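Local coordinates for protein chitosanase (Gynuella sunshinyii YC6258, PDB 6X2Q) that binds a chitotetraose chain of glucosamine units in its cleft and probably hydrolyses chitosan, as a family 46 glycoside hydrolase, at residues I15-N20 with F238-R243. Residues are numbered along the deposited sequence; the frame is centred on the assembly and turned at random.
Sequences ISIFAN and FILPIR. Unlike the reference sequence in segment 15-20: Ala19 (reference Glu).
Residues 15-20, on helix 5-20, face strand 238-240 with their backbones well apart, CA of Ile17 lying 8.5 Å from CA of Phe238, and side chains alone close the distance. Within 15-20, Ile17 alone meets the strand. Its CG1 stands anti to the carbonyl carbon (chi1 -72°) and the chain runs on extended (chi2 165°), which brings CD1 up to the side chains of the strand. Ile17 CD1 sits against the root of the Phe238 ring, 3.6 Å from Phe238 CG. Over one ring face lies Ile17 CG1, 3.9 Å from Phe238 CD2. Leu240, two residues along and pointing to the same side of the strand, meets the same methyl, its CD1 3.9 Å from Ile17 CD1; it also leans on Leu10, Gln13 and Ile14 of the helix. Strand 238-240 pairs with 229-231 in a two-stranded antiparallel sheet near the C-terminus, so this apolar contact lays the sheet against the N-terminal helix of the family 46 fold; the side chain of Ile17 lies about 13 Å from a bound glucosamine. Ile231 of the partner strand also touches Ile17 and Leu240. With an alanine at Ile17, the Phe238 face and the Leu240 methyls would probably lose their shared partner, leaving a gap between helix and sheet.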
loop_
_atom_site.group_PDB
_atom_site.type_symbol
_atom_site.label_atom_id
_atom_site.label_comp_id
_atom_site.label_asym_id
_atom_site.label_seq_id
_atom_site.Cartn_x
_atom_site.Cartn_y
_atom_site.Cartn_z
ATOM N N ILE A 15 -6.243 -5.364 -2.742
ATOM C CA ILE A 15 -5.518 -4.099 -2.739
ATOM C C ILE A 15 -5.234 -3.655 -4.159
ATOM O O ILE A 15 -5.268 -2.458 -4.479
ATOM C CB ILE A 15 -4.231 -4.236 -1.908
ATOM C CG1 ILE A 15 -4.616 -4.483 -0.451
ATOM C CG2 ILE A 15 -3.313 -3.007 -2.082
ATOM C CD1 ILE A 15 -3.450 -4.828 0.435
ATOM N N SER A 16 -4.943 -4.612 -5.038
ATOM C CA SER A 16 -4.778 -4.273 -6.441
ATOM C C SER A 16 -6.053 -3.640 -7.000
ATOM O O SER A 16 -5.999 -2.623 -7.702
ATOM C CB SER A 16 -4.375 -5.521 -7.226
ATOM O OG SER A 16 -4.071 -5.178 -8.563
ATOM N N ILE A 17 -7.213 -4.215 -6.677
ATOM C CA ILE A 17 -8.480 -3.617 -7.091
ATOM C C ILE A 17 -8.653 -2.246 -6.451
ATOM O O ILE A 17 -9.049 -1.284 -7.115
ATOM C CB ILE A 17 -9.652 -4.553 -6.747
ATOM C CG1 ILE A 17 -9.656 -5.771 -7.673
ATOM C CG2 ILE A 17 -10.987 -3.803 -6.841
ATOM C CD1 ILE A 17 -10.547 -6.904 -7.189
ATOM N N PHE A 18 -8.341 -2.133 -5.158
ATOM C CA PHE A 18 -8.449 -0.852 -4.475
ATOM C C PHE A 18 -7.734 0.238 -5.246
ATOM O O PHE A 18 -8.260 1.343 -5.411
ATOM C CB PHE A 18 -7.868 -0.946 -3.062
ATOM C CG PHE A 18 -8.772 -1.620 -2.077
ATOM C CD1 PHE A 18 -10.056 -2.003 -2.444
ATOM C CD2 PHE A 18 -8.335 -1.882 -0.788
ATOM C CE1 PHE A 18 -10.884 -2.646 -1.552
ATOM C CE2 PHE A 18 -9.163 -2.511 0.119
ATOM C CZ PHE A 18 -10.450 -2.889 -0.257
ATOM N N ALA A 19 -6.545 -0.061 -5.740
ATOM C CA ALA A 19 -5.671 0.961 -6.285
ATOM C C ALA A 19 -5.802 1.116 -7.794
ATOM O O ALA A 19 -5.639 2.224 -8.306
ATOM C CB ALA A 19 -4.222 0.638 -5.925
ATOM N N ASN A 20 -6.089 0.033 -8.522
ATOM C CA ASN A 20 -6.032 0.048 -9.982
ATOM C C ASN A 20 -7.255 -0.568 -10.646
ATOM O O ASN A 20 -7.250 -0.739 -11.869
ATOM C CB ASN A 20 -4.779 -0.684 -10.466
ATOM C CG ASN A 20 -3.509 -0.035 -9.973
ATOM O OD1 ASN A 20 -2.565 -0.716 -9.576
ATOM N ND2 ASN A 20 -3.487 1.300 -9.976
ATOM N N PHE A 238 -16.097 -7.676 -8.618
ATOM C CA PHE A 238 -15.093 -8.730 -8.676
ATOM C C PHE A 238 -15.420 -9.768 -7.623
ATOM O O PHE A 238 -15.720 -9.416 -6.477
ATOM C CB PHE A 238 -13.686 -8.189 -8.429
ATOM C CG PHE A 238 -13.121 -7.437 -9.583
ATOM C CD1 PHE A 238 -12.638 -8.114 -10.694
ATOM C CD2 PHE A 238 -13.072 -6.047 -9.566
ATOM C CE1 PHE A 238 -12.112 -7.420 -11.767
ATOM C CE2 PHE A 238 -12.550 -5.348 -10.639
ATOM C CZ PHE A 238 -12.074 -6.040 -11.740
ATOM N N ILE A 239 -15.368 -11.037 -8.006
ATOM C CA ILE A 239 -15.497 -12.144 -7.065
ATOM C C ILE A 239 -14.121 -12.783 -6.934
ATOM O O ILE A 239 -13.521 -13.205 -7.933
ATOM C CB ILE A 239 -16.556 -13.164 -7.511
ATOM C CG1 ILE A 239 -17.926 -12.498 -7.599
ATOM C CG2 ILE A 239 -16.645 -14.288 -6.497
ATOM C CD1 ILE A 239 -18.519 -12.129 -6.238
ATOM N N LEU A 240 -13.617 -12.832 -5.705
ATOM C CA LEU A 240 -12.275 -13.296 -5.400
ATOM C C LEU A 240 -12.334 -14.547 -4.538
ATOM O O LEU A 240 -13.268 -14.714 -3.747
ATOM C CB LEU A 240 -11.469 -12.213 -4.676
ATOM C CG LEU A 240 -11.541 -10.855 -5.372
ATOM C CD1 LEU A 240 -10.841 -9.818 -4.546
ATOM C CD2 LEU A 240 -10.936 -10.948 -6.761
ATOM N N PRO A 241 -11.354 -15.452 -4.668
ATOM C CA PRO A 241 -10.196 -15.331 -5.564
ATOM C C PRO A 241 -10.557 -15.578 -7.032
ATOM O O PRO A 241 -11.510 -16.306 -7.313
ATOM C CB PRO A 241 -9.238 -16.412 -5.048
ATOM C CG PRO A 241 -10.145 -17.458 -4.442
ATOM C CD PRO A 241 -11.340 -16.709 -3.893
ATOM N N ILE A 242 -9.821 -14.949 -7.946
ATOM C CA ILE A 242 -9.998 -15.190 -9.371
ATOM C C ILE A 242 -9.149 -16.390 -9.760
ATOM O O ILE A 242 -7.992 -16.517 -9.338
ATOM C CB ILE A 242 -9.643 -13.940 -10.203
ATOM C CG1 ILE A 242 -10.669 -12.822 -9.949
ATOM C CG2 ILE A 242 -9.576 -14.269 -11.690
ATOM C CD1 ILE A 242 -12.050 -13.045 -10.587
ATOM N N ARG A 243 -9.736 -17.268 -10.572
ATOM C CA ARG A 243 -9.208 -18.602 -10.866
ATOM C C ARG A 243 -9.059 -18.829 -12.369
ATOM O O ARG A 243 -9.822 -18.275 -13.169
ATOM C CB ARG A 243 -10.123 -19.683 -10.258
ATOM C CG ARG A 243 -11.518 -19.845 -10.912
ATOM C CD ARG A 243 -12.357 -18.548 -10.916
ATOM N NE ARG A 243 -13.796 -18.787 -10.847
ATOM C CZ ARG A 243 -14.546 -19.158 -11.882
ATOM N NH1 ARG A 243 -13.993 -19.337 -13.078
ATOM N NH2 ARG A 243 -15.849 -19.355 -11.720
#